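Local coordinates for protelomerase (Agrobacterium tumefaciens, PDB 4F43), which generates and protects the hairpin DNA ends of the linear chromosome, acting as a telomere resolvase, at residues Y262-H274 with L302-D314. The protein carries 1 engineered substitution. Numbering follows the deposited sequence.
Sequences YGLRHLYAEVAYH and LSYMTYTLPEDRD. With nucleotides of chain B.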
ATOM      1  N   TYR A 262      -7.416  -3.783  -2.737  1.00 13.96           N
ATOM      2  CA  TYR A 262      -6.136  -4.480  -2.824  1.00 28.38           C
ATOM      3  C   TYR A 262      -6.284  -5.917  -3.321  1.00 41.22           C
ATOM      4  O   TYR A 262      -5.311  -6.538  -3.752  1.00 47.12           O
ATOM      5  CB  TYR A 262      -5.399  -4.444  -1.482  1.00 29.79           C
ATOM      6  CG  TYR A 262      -3.892  -4.460  -1.620  1.00 29.29           C
ATOM      7  CD1 TYR A 262      -3.176  -3.277  -1.756  1.00 22.08           C
ATOM      8  CD2 TYR A 262      -3.186  -5.656  -1.622  1.00 35.67           C
ATOM      9  CE1 TYR A 262      -1.797  -3.285  -1.885  1.00 23.11           C
ATOM     10  CE2 TYR A 262      -1.808  -5.674  -1.751  1.00 29.01           C
ATOM     11  CZ  TYR A 262      -1.120  -4.487  -1.882  1.00 24.98           C
ATOM     12  OH  TYR A 262       0.250  -4.500  -2.009  1.00 30.98           O
ATOM     13  N   GLY A 263      -7.504  -6.441  -3.264  1.00 39.43           N
ATOM     14  CA  GLY A 263      -7.782  -7.774  -3.768  1.00 29.12           C
ATOM     15  C   GLY A 263      -7.571  -7.859  -5.268  1.00 20.94           C
ATOM     16  O   GLY A 263      -7.251  -8.921  -5.807  1.00 20.24           O
ATOM     17  N   LEU A 264      -7.744  -6.727  -5.943  1.00 25.82           N
ATOM     18  CA  LEU A 264      -7.556  -6.645  -7.387  1.00 22.62           C
ATOM     19  C   LEU A 264      -6.094  -6.858  -7.767  1.00 31.18           C
ATOM     20  O   LEU A 264      -5.791  -7.293  -8.875  1.00 31.43           O
ATOM     21  CB  LEU A 264      -8.040  -5.290  -7.907  1.00 16.34           C
ATOM     22  CG  LEU A 264      -9.513  -4.956  -7.660  1.00 19.01           C
ATOM     23  CD1 LEU A 264      -9.829  -3.546  -8.133  1.00 18.94           C
ATOM     24  CD2 LEU A 264     -10.409  -5.969  -8.353  1.00 18.24           C
ATOM     25  N   ARG A 265      -5.195  -6.544  -6.841  1.00 22.92           N
ATOM     26  CA  ARG A 265      -3.765  -6.735  -7.049  1.00 26.28           C
ATOM     27  C   ARG A 265      -3.419  -8.220  -6.951  1.00 28.86           C
ATOM     28  O   ARG A 265      -2.651  -8.752  -7.760  1.00 37.27           O
ATOM     29  CB  ARG A 265      -2.973  -5.922  -6.021  1.00 29.43           C
ATOM     30  CG  ARG A 265      -1.483  -5.812  -6.295  1.00 31.51           C
ATOM     31  CD  ARG A 265      -0.907  -4.587  -5.598  1.00 32.49           C
ATOM     32  NE  ARG A 265       0.545  -4.647  -5.455  1.00 31.88           N
ATOM     33  CZ  ARG A 265       1.408  -4.199  -6.362  1.00 22.98           C
ATOM     34  NH1 ARG A 265       0.970  -3.659  -7.490  1.00 16.73           N
ATOM     35  NH2 ARG A 265       2.712  -4.297  -6.137  1.00 19.37           N
ATOM     36  N   HIS A 266      -4.000  -8.880  -5.954  1.00 19.49           N
ATOM     37  CA  HIS A 266      -3.863 -10.322  -5.791  1.00 29.82           C
ATOM     38  C   HIS A 266      -4.389 -11.049  -7.025  1.00 37.95           C
ATOM     39  O   HIS A 266      -3.707 -11.904  -7.599  1.00 48.29           O
ATOM     40  CB  HIS A 266      -4.635 -10.795  -4.556  1.00 33.23           C
ATOM     41  CG  HIS A 266      -4.065 -10.310  -3.259  1.00 27.79           C
ATOM     42  ND1 HIS A 266      -4.461 -10.817  -2.040  1.00 27.25           N
ATOM     43  CD2 HIS A 266      -3.130  -9.369  -2.989  1.00 29.67           C
ATOM     44  CE1 HIS A 266      -3.794 -10.210  -1.075  1.00 33.40           C
ATOM     45  NE2 HIS A 266      -2.981  -9.326  -1.624  1.00 31.62           N
ATOM     46  N   LEU A 267      -5.609 -10.699  -7.424  1.00 28.18           N
ATOM     47  CA  LEU A 267      -6.237 -11.297  -8.596  1.00 22.01           C
ATOM     48  C   LEU A 267      -5.422 -11.020  -9.856  1.00 20.71           C
ATOM     49  O   LEU A 267      -5.312 -11.874 -10.736  1.00 42.58           O
ATOM     50  CB  LEU A 267      -7.665 -10.775  -8.763  1.00 18.36           C
ATOM     51  CG  LEU A 267      -8.483 -11.399  -9.895  1.00 20.35           C
ATOM     52  CD1 LEU A 267      -8.587 -12.905  -9.710  1.00 14.33           C
ATOM     53  CD2 LEU A 267      -9.863 -10.765  -9.972  1.00 15.50           C
ATOM     54  N   TYR A 268      -4.853  -9.822  -9.933  1.00 20.71           N
ATOM     55  CA  TYR A 268      -3.962  -9.460 -11.029  1.00 21.71           C
ATOM     56  C   TYR A 268      -2.774 -10.415 -11.084  1.00 33.57           C
ATOM     57  O   TYR A 268      -2.433 -10.941 -12.151  1.00 48.42           O
ATOM     58  CB  TYR A 268      -3.486  -8.016 -10.859  1.00 20.83           C
ATOM     59  CG  TYR A 268      -2.317  -7.630 -11.733  1.00 20.76           C
ATOM     60  CD1 TYR A 268      -2.472  -7.458 -13.101  1.00 21.58           C
ATOM     61  CD2 TYR A 268      -1.059  -7.419 -11.183  1.00 27.16           C
ATOM     62  CE1 TYR A 268      -1.404  -7.098 -13.900  1.00 22.17           C
ATOM     63  CE2 TYR A 268       0.011  -7.055 -11.972  1.00 25.63           C
ATOM     64  CZ  TYR A 268      -0.164  -6.900 -13.327  1.00 22.18           C
ATOM     65  OH  TYR A 268       0.906  -6.540 -14.112  1.00 20.91           O
ATOM     66  N   ALA A 269      -2.162 -10.646  -9.925  1.00 34.76           N
ATOM     67  CA  ALA A 269      -1.045 -11.581  -9.816  1.00 29.42           C
ATOM     68  C   ALA A 269      -1.429 -12.980 -10.291  1.00 21.29           C
ATOM     69  O   ALA A 269      -0.778 -13.554 -11.172  1.00 25.24           O
ATOM     70  CB  ALA A 269      -0.532 -11.626  -8.387  1.00 33.49           C
ATOM     71  N   GLU A 270      -2.499 -13.513  -9.708  1.00 16.19           N
ATOM     72  CA  GLU A 270      -2.964 -14.862 -10.016  1.00 19.85           C
ATOM     73  C   GLU A 270      -3.267 -15.047 -11.502  1.00 15.22           C
ATOM     74  O   GLU A 270      -2.821 -16.016 -12.122  1.00 13.34           O
ATOM     75  CB  GLU A 270      -4.210 -15.185  -9.189  1.00 20.82           C
ATOM     76  CG  GLU A 270      -4.545 -16.664  -9.109  1.00 29.95           C
ATOM     77  CD  GLU A 270      -3.723 -17.389  -8.059  1.00 39.44           C
ATOM     78  OE1 GLU A 270      -2.868 -16.743  -7.418  1.00 37.93           O
ATOM     79  OE2 GLU A 270      -3.936 -18.605  -7.868  1.00 55.71           O
ATOM     80  N   VAL A 271      -4.025 -14.111 -12.066  1.00 24.45           N
ATOM     81  CA  VAL A 271      -4.436 -14.196 -13.465  1.00 28.57           C
ATOM     82  C   VAL A 271      -3.262 -14.035 -14.430  1.00 26.40           C
ATOM     83  O   VAL A 271      -3.112 -14.822 -15.367  1.00 28.93           O
ATOM     84  CB  VAL A 271      -5.534 -13.164 -13.799  1.00 30.11           C
ATOM     85  CG1 VAL A 271      -5.796 -13.128 -15.297  1.00 24.13           C
ATOM     86  CG2 VAL A 271      -6.811 -13.485 -13.039  1.00 30.07           C
ATOM     87  N   ALA A 272      -2.427 -13.024 -14.200  1.00 22.13           N
ATOM     88  CA  ALA A 272      -1.292 -12.792 -15.088  1.00 15.04           C
ATOM     89  C   ALA A 272      -0.270 -13.921 -15.003  1.00 18.73           C
ATOM     90  O   ALA A 272       0.437 -14.195 -15.974  1.00 26.09           O
ATOM     91  CB  ALA A 272      -0.646 -11.454 -14.806  1.00 17.71           C
ATOM     92  N   TYR A 273      -0.190 -14.575 -13.847  1.00 24.39           N
ATOM     93  CA  TYR A 273       0.609 -15.790 -13.752  1.00 20.32           C
ATOM     94  C   TYR A 273      -0.059 -16.902 -14.550  1.00 31.10           C
ATOM     95  O   TYR A 273       0.606 -17.685 -15.225  1.00 32.85           O
ATOM     96  CB  TYR A 273       0.793 -16.235 -12.299  1.00 11.23           C
ATOM     97  CG  TYR A 273       1.481 -17.578 -12.180  1.00 14.52           C
ATOM     98  CD1 TYR A 273       2.864 -17.678 -12.239  1.00 18.03           C
ATOM     99  CD2 TYR A 273       0.744 -18.746 -12.020  1.00 18.04           C
ATOM    100  CE1 TYR A 273       3.496 -18.905 -12.140  1.00 20.33           C
ATOM    101  CE2 TYR A 273       1.366 -19.974 -11.919  1.00 16.55           C
ATOM    102  CZ  TYR A 273       2.742 -20.048 -11.978  1.00 17.19           C
ATOM    103  OH  TYR A 273       3.364 -21.272 -11.875  1.00 16.10           O
ATOM    104  N   HIS A 274      -1.384 -16.961 -14.467  1.00 29.15           N
ATOM    105  CA  HIS A 274      -2.150 -18.000 -15.149  1.00 30.09           C
ATOM    106  C   HIS A 274      -2.047 -17.881 -16.669  1.00 31.46           C
ATOM    107  O   HIS A 274      -2.217 -18.865 -17.387  1.00 32.99           O
ATOM    108  CB  HIS A 274      -3.617 -17.935 -14.720  1.00 45.89           C
ATOM    109  CG  HIS A 274      -4.450 -19.066 -15.238  1.00 55.78           C
ATOM    110  ND1 HIS A 274      -5.016 -19.060 -16.495  1.00 62.34           N
ATOM    111  CD2 HIS A 274      -4.820 -20.235 -14.665  1.00 57.03           C
ATOM    112  CE1 HIS A 274      -5.695 -20.180 -16.675  1.00 60.86           C
ATOM    113  NE2 HIS A 274      -5.593 -20.910 -15.580  1.00 59.63           N
ATOM    114  N   LEU A 302       4.521 -14.348  -0.840  1.00 12.44           N
ATOM    115  CA  LEU A 302       3.695 -15.283  -0.079  0.78  8.40           C
ATOM    116  C   LEU A 302       2.404 -14.629   0.401  1.00 19.65           C
ATOM    117  O   LEU A 302       1.403 -15.308   0.631  1.00 26.90           O
ATOM    118  CB  LEU A 302       4.473 -15.835   1.117  0.78 10.46           C
ATOM    119  CG  LEU A 302       5.754 -16.614   0.814  0.78  9.07           C
ATOM    120  CD1 LEU A 302       6.432 -17.043   2.103  0.78  6.92           C
ATOM    121  CD2 LEU A 302       5.451 -17.820  -0.063  0.78  9.03           C
ATOM    122  N   SER A 303       2.433 -13.309   0.553  1.00 23.94           N
ATOM    123  CA  SER A 303       1.272 -12.564   1.023  1.00 25.49           C
ATOM    124  C   SER A 303       0.266 -12.306  -0.098  1.00 26.37           C
ATOM    125  O   SER A 303      -0.850 -11.854   0.156  1.00 22.58           O
ATOM    126  CB  SER A 303       1.706 -11.234   1.646  1.00 24.83           C
ATOM    127  OG  SER A 303       2.592 -11.439   2.735  1.00 22.39           O
ATOM    128  N   TYR A 304       0.661 -12.595  -1.336  1.00 26.82           N
ATOM    129  CA  TYR A 304      -0.197 -12.319  -2.488  1.00 22.23           C
ATOM    130  C   TYR A 304      -0.896 -13.565  -3.022  1.00 21.42           C
ATOM    131  O   TYR A 304      -1.620 -13.500  -4.015  1.00 25.54           O
ATOM    132  CB  TYR A 304       0.603 -11.647  -3.606  1.00 19.89           C
ATOM    133  CG  TYR A 304       1.010 -10.227  -3.297  1.00 25.53           C
ATOM    134  CD1 TYR A 304       0.179  -9.162  -3.619  1.00 29.79           C
ATOM    135  CD2 TYR A 304       2.223  -9.949  -2.680  1.00 27.80           C
ATOM    136  CE1 TYR A 304       0.542  -7.861  -3.336  1.00 32.92           C
ATOM    137  CE2 TYR A 304       2.598  -8.650  -2.393  1.00 28.94           C
ATOM    138  CZ  TYR A 304       1.754  -7.610  -2.723  1.00 32.52           C
ATOM    139  OH  TYR A 304       2.126  -6.316  -2.437  1.00 28.59           O
ATOM    140  N   MET A 305      -0.676 -14.698  -2.365  1.00 15.99           N
ATOM    141  CA  MET A 305      -1.268 -15.953  -2.807  1.00 29.02           C
ATOM    142  C   MET A 305      -2.368 -16.406  -1.849  1.00 27.58           C
ATOM    143  O   MET A 305      -2.108 -17.085  -0.858  1.00 18.19           O
ATOM    144  CB  MET A 305      -0.189 -17.027  -2.949  1.00 24.94           C
ATOM    145  CG  MET A 305       1.118 -16.495  -3.518  1.00 21.10           C
ATOM    146  SD  MET A 305       2.158 -17.749  -4.288  1.00 10.86           S
ATOM    147  CE  MET A 305       2.390 -18.896  -2.937  1.00  8.41           C
ATOM    148  N   THR A 306      -3.600 -16.013  -2.157  1.00 26.36           N
ATOM    149  CA  THR A 306      -4.743 -16.317  -1.304  1.00 31.85           C
ATOM    150  C   THR A 306      -5.956 -16.768  -2.114  1.00 35.85           C
ATOM    151  O   THR A 306      -6.938 -17.258  -1.555  1.00 37.24           O
ATOM    152  CB  THR A 306      -5.145 -15.097  -0.463  1.00 40.25           C
ATOM    153  OG1 THR A 306      -6.359 -15.381   0.242  1.00 59.17           O
ATOM    154  CG2 THR A 306      -5.363 -13.892  -1.360  1.00 21.39           C
ATOM    155  N   TYR A 307      -5.887 -16.595  -3.430  1.00 33.39           N
ATOM    156  CA  TYR A 307      -6.978 -16.989  -4.314  1.00 20.66           C
ATOM    157  C   TYR A 307      -6.620 -18.231  -5.116  1.00 25.24           C
ATOM    158  O   TYR A 307      -5.446 -18.547  -5.300  1.00 27.02           O
ATOM    159  CB  TYR A 307      -7.325 -15.855  -5.282  1.00 21.54           C
ATOM    160  CG  TYR A 307      -7.891 -14.618  -4.627  1.00 21.29           C
ATOM    161  CD1 TYR A 307      -8.707 -14.709  -3.504  1.00 19.49           C
ATOM    162  CD2 TYR A 307      -7.611 -13.357  -5.135  1.00 27.69           C
ATOM    163  CE1 TYR A 307      -9.226 -13.574  -2.906  1.00 25.36           C
ATOM    164  CE2 TYR A 307      -8.123 -12.220  -4.546  1.00 29.88           C
ATOM    165  CZ  TYR A 307      -8.930 -12.333  -3.432  1.00 29.58           C
ATOM    166  OH  TYR A 307      -9.444 -11.201  -2.841  1.00 32.47           O
ATOM    167  N   THR A 308      -7.640 -18.936  -5.591  1.00 31.09           N
ATOM    168  CA  THR A 308      -7.436 -20.043  -6.516  1.00 37.10           C
ATOM    169  C   THR A 308      -8.424 -19.956  -7.677  1.00 42.06           C
ATOM    170  O   THR A 308      -9.628 -19.780  -7.479  1.00 43.54           O
ATOM    171  CB  THR A 308      -7.516 -21.425  -5.819  1.00 26.17           C
ATOM    172  OG1 THR A 308      -7.361 -22.464  -6.795  1.00 26.86           O
ATOM    173  CG2 THR A 308      -8.843 -21.606  -5.093  1.00 23.65           C
ATOM    174  N   LEU A 309      -7.901 -20.057  -8.894  1.00 49.47           N
ATOM    175  CA  LEU A 309      -8.723 -19.923 -10.089  1.00 41.97           C
ATOM    176  C   LEU A 309      -9.588 -21.157 -10.329  1.00 52.19           C
ATOM    177  O   LEU A 309      -9.132 -22.285 -10.137  1.00 60.01           O
ATOM    178  CB  LEU A 309      -7.855 -19.612 -11.313  1.00 34.67           C
ATOM    179  CG  LEU A 309      -7.197 -18.231 -11.306  1.00 33.57           C
ATOM    180  CD1 LEU A 309      -6.592 -17.918 -12.664  1.00 33.72           C
ATOM    181  CD2 LEU A 309      -8.191 -17.155 -10.899  1.00 33.48           C
ATOM    182  N   PRO A 310     -10.846 -20.936 -10.749  1.00 51.29           N
ATOM    183  CA  PRO A 310     -11.862 -21.976 -10.958  1.00 50.89           C
ATOM    184  C   PRO A 310     -11.382 -23.108 -11.859  1.00 51.46           C
ATOM    185  O   PRO A 310     -11.676 -24.269 -11.581  1.00 55.67           O
ATOM    186  CB  PRO A 310     -12.997 -21.218 -11.649  1.00 52.56           C
ATOM    187  CG  PRO A 310     -12.837 -19.818 -11.207  1.00 55.74           C
ATOM    188  CD  PRO A 310     -11.365 -19.592 -11.062  1.00 53.47           C
ATOM    189  N   GLU A 311     -10.663 -22.770 -12.924  1.00 45.97           N
ATOM    190  CA  GLU A 311     -10.158 -23.776 -13.854  1.00 43.86           C
ATOM    191  C   GLU A 311      -9.105 -24.672 -13.208  1.00 48.14           C
ATOM    192  O   GLU A 311      -9.075 -25.880 -13.450  1.00 51.57           O
ATOM    193  CB  GLU A 311      -9.604 -23.121 -15.122  1.00 44.44           C
ATOM    194  CG  GLU A 311      -8.915 -21.786 -14.896  1.00 52.57           C
ATOM    195  CD  GLU A 311      -9.734 -20.616 -15.411  1.00 55.94           C
ATOM    196  OE1 GLU A 311     -10.940 -20.545 -15.094  1.00 49.13           O
ATOM    197  OE2 GLU A 311      -9.175 -19.774 -16.146  1.00 61.10           O
ATOM    198  N   ASP A 312      -8.244 -24.077 -12.389  1.00 49.16           N
ATOM    199  CA  ASP A 312      -7.242 -24.837 -11.653  1.00 48.51           C
ATOM    200  C   ASP A 312      -7.928 -25.773 -10.667  1.00 47.47           C
ATOM    201  O   ASP A 312      -7.569 -26.945 -10.555  1.00 56.59           O
ATOM    202  CB  ASP A 312      -6.287 -23.900 -10.913  1.00 48.55           C
ATOM    203  CG  ASP A 312      -5.555 -22.956 -11.847  1.00 53.26           C
ATOM    204  OD1 ASP A 312      -5.447 -23.273 -13.049  1.00 55.15           O
ATOM    205  OD2 ASP A 312      -5.086 -21.897 -11.377  1.00 54.66           O
ATOM    206  N   ARG A 313      -8.921 -25.238  -9.963  1.00 45.05           N
ATOM    207  CA  ARG A 313      -9.733 -26.013  -9.033  1.00 50.58           C
ATOM    208  C   ARG A 313     -10.386 -27.184  -9.758  1.00 58.65           C
ATOM    209  O   ARG A 313     -10.538 -28.267  -9.197  1.00 56.20           O
ATOM    210  CB  ARG A 313     -10.800 -25.115  -8.396  1.00 50.07           C
ATOM    211  CG  ARG A 313     -11.583 -25.732  -7.236  1.00 58.26           C
ATOM    212  CD  ARG A 313     -12.830 -26.468  -7.713  1.00 66.64           C
ATOM    213  NE  ARG A 313     -13.493 -25.767  -8.811  1.00 69.11           N
ATOM    214  CZ  ARG A 313     -14.486 -24.897  -8.656  1.00 72.62           C
ATOM    215  NH1 ARG A 313     -14.944 -24.617  -7.445  1.00 78.84           N
ATOM    216  NH2 ARG A 313     -15.026 -24.309  -9.716  1.00 69.26           N
ATOM    217  N   ASP A 314     -10.767 -26.958 -11.011  1.00 63.95           N
ATOM    218  CA  ASP A 314     -11.404 -27.988 -11.819  1.00 66.38           C
ATOM    219  C   ASP A 314     -10.427 -29.091 -12.215  1.00 72.95           C
ATOM    220  O   ASP A 314     -10.630 -30.256 -11.872  1.00 84.38           O
ATOM    221  CB  ASP A 314     -12.046 -27.379 -13.068  1.00 55.79           C
ATOM    222  CG  ASP A 314     -13.323 -26.624 -12.756  1.00 53.12           C
ATOM    223  OD1 ASP A 314     -13.954 -26.923 -11.720  1.00 54.87           O
ATOM    224  OD2 ASP A 314     -13.701 -25.734 -13.548  1.00 49.91           O
TER
ATOM    225  P    DA B  13      -1.902  -8.107   2.598  1.00 35.61           P
ATOM    226  OP1  DA B  13      -2.788  -7.928   1.426  1.00 35.03           O
ATOM    227  OP2  DA B  13      -1.756  -9.441   3.217  1.00 47.14           O
ATOM    228  O5'  DA B  13      -0.442  -7.587   2.208  1.00 31.00           O
ATOM    229  C5'  DA B  13      -0.259  -6.237   1.804  1.00 30.32           C
ATOM    230  C4'  DA B  13       1.205  -5.962   1.513  1.00 29.56           C
ATOM    231  O4'  DA B  13       1.818  -5.347   2.674  1.00 28.71           O
ATOM    232  C3'  DA B  13       2.041  -7.198   1.203  1.00 29.82           C
ATOM    233  O3'  DA B  13       3.019  -6.879   0.223  1.00 30.03           O
ATOM    234  C2'  DA B  13       2.688  -7.519   2.546  1.00 29.13           C
ATOM    235  C1'  DA B  13       2.934  -6.113   3.080  1.00 28.43           C
ATOM    236  N9   DA B  13       3.037  -6.030   4.532  1.00 28.26           N
ATOM    237  C8   DA B  13       2.501  -6.876   5.461  1.00 28.81           C
ATOM    238  N7   DA B  13       2.768  -6.534   6.700  1.00 29.04           N
ATOM    239  C5   DA B  13       3.531  -5.384   6.575  1.00 28.59           C
ATOM    240  C6   DA B  13       4.132  -4.524   7.515  1.00 29.06           C
ATOM    241  N6   DA B  13       4.063  -4.691   8.841  1.00 30.03           N
ATOM    242  N1   DA B  13       4.819  -3.469   7.036  1.00 30.41           N
ATOM    243  C2   DA B  13       4.903  -3.285   5.715  1.00 28.66           C
ATOM    244  N3   DA B  13       4.381  -4.020   4.738  1.00 30.14           N
ATOM    245  C4   DA B  13       3.703  -5.062   5.242  1.00 28.15           C
ATOM    246  P    DT B  23      -2.087   2.572  -0.785  1.00 23.63           P
ATOM    247  OP1  DT B  23      -2.219   2.209  -2.213  1.00 41.29           O
ATOM    248  OP2  DT B  23      -2.444   3.933  -0.334  1.00 25.83           O
ATOM    249  O5'  DT B  23      -2.934   1.530   0.083  1.00 23.10           O
ATOM    250  C5'  DT B  23      -2.828   0.134  -0.176  1.00 22.77           C
ATOM    251  C4'  DT B  23      -3.639  -0.665   0.829  1.00 24.15           C
ATOM    252  O4'  DT B  23      -3.205  -0.326   2.172  1.00 22.88           O
ATOM    253  C3'  DT B  23      -5.145  -0.412   0.804  1.00 22.71           C
ATOM    254  O3'  DT B  23      -5.842  -1.646   0.948  1.00 22.77           O
ATOM    255  C2'  DT B  23      -5.371   0.492   2.008  1.00 23.01           C
ATOM    256  C1'  DT B  23      -4.349  -0.100   2.968  1.00 23.11           C
ATOM    257  N1   DT B  23      -3.995   0.779   4.118  1.00 23.70           N
ATOM    258  C2   DT B  23      -4.319   0.357   5.385  1.00 28.17           C
ATOM    259  O2   DT B  23      -4.881  -0.698   5.612  1.00 32.56           O
ATOM    260  N3   DT B  23      -3.959   1.218   6.385  1.00 25.08           N
ATOM    261  C4   DT B  23      -3.322   2.435   6.257  1.00 31.55           C
ATOM    262  O4   DT B  23      -3.047   3.129   7.234  1.00 28.46           O
ATOM    263  C5   DT B  23      -3.009   2.821   4.903  1.00 31.78           C
ATOM    264  C7   DT B  23      -2.317   4.123   4.625  1.00 25.59           C
ATOM    265  C6   DT B  23      -3.358   1.986   3.913  1.00 24.14           C
ATOM    266  P    DG B  24      -7.446  -1.690   0.853  1.00 31.55           P
ATOM    267  OP1  DG B  24      -7.833  -2.996   0.270  1.00 41.15           O
ATOM    268  OP2  DG B  24      -7.900  -0.431   0.222  1.00 31.86           O
ATOM    269  O5'  DG B  24      -7.914  -1.668   2.381  1.00 34.02           O
ATOM    270  C5'  DG B  24      -7.745  -2.831   3.184  1.00 31.00           C
ATOM    271  C4'  DG B  24      -8.359  -2.639   4.560  1.00 30.98           C
ATOM    272  O4'  DG B  24      -7.648  -1.596   5.276  1.00 33.78           O
ATOM    273  C3'  DG B  24      -9.830  -2.218   4.571  1.00 31.10           C
ATOM    274  O3'  DG B  24     -10.513  -2.958   5.576  1.00 31.65           O
ATOM    275  C2'  DG B  24      -9.765  -0.736   4.927  1.00 31.10           C
ATOM    276  C1'  DG B  24      -8.610  -0.781   5.911  1.00 31.88           C
ATOM    277  N9   DG B  24      -8.032   0.519   6.245  1.00 31.73           N
ATOM    278  C8   DG B  24      -7.409   1.422   5.416  1.00 31.94           C
ATOM    279  N7   DG B  24      -6.999   2.497   6.038  1.00 32.90           N
ATOM    280  C5   DG B  24      -7.372   2.294   7.361  1.00 34.54           C
ATOM    281  C6   DG B  24      -7.201   3.106   8.511  1.00 38.93           C
ATOM    282  O6   DG B  24      -6.662   4.220   8.601  1.00 35.94           O
ATOM    283  N1   DG B  24      -7.736   2.504   9.651  1.00 40.53           N
ATOM    284  C2   DG B  24      -8.356   1.277   9.673  1.00 40.60           C
ATOM    285  N2   DG B  24      -8.812   0.853  10.858  1.00 43.87           N
ATOM    286  N3   DG B  24      -8.521   0.510   8.609  1.00 40.54           N
ATOM    287  C4   DG B  24      -8.007   1.081   7.497  1.00 38.62           C
TER
HETATM  288  O   HOH W   1       4.075  -5.416  -3.743  1.00 19.29           O
HETATM  289  O   HOH W   2      -5.126 -21.029  -8.608  1.00 18.76           O
HETATM  290  O   HOH W   3      -4.135 -15.192  -5.887  1.00 23.18           O
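H266 is the central bump on helix 263-276, filling the hollow made by S303, Y304, T306 and Y307. CA of Y304 sits over one face of the imidazole, 4.2 Å from its centroid, while H266 CD2 meets Y304 CD1 at 3.4 Å, the two rings oblique, their planes at 72°. T306 CG2 comes obliquely up to ND1 of H266, 3.3 Å away. With CG anti to its own carbonyl carbon (chi1 -71°), the Y304 side chain reaches to the start of the helix, where its OH hydrogen-bonds Y262 OH at 2.6 Å. Y304 OH also lies 2.9 Å from O3' of DA13 of chain B, and water 1 links it to R265 NH2. Y262 N donates to a phosphate oxygen of DG24 of chain B, and H266 NE2 lies 3.4 Å from OP1 of DA13 of chain B, placing this end of the contact in the DNA-binding surface of the catalytic domain. The Y307 ring packs against H266 CB through CE2, with G263 O at its edge and its OH bonded to E257. Farther along, L309 is the bump from the other side, filling the hollow between E270 and H274: CG packs on E270 CG, and CD1 nestles against H274 CD2 at 3.5 Å. The E270 chain bends at chi2 (81°), bringing its carboxylate to water 2, shared with L309 N and D312, and to water 3, shared weakly with Y307 N. Strand 307-308 packs against helix 263-276 and pairs in parallel with strand 119-120, while helix 283-291 covers A269 and Y304, and helix 124-134 packs against L267 and V271.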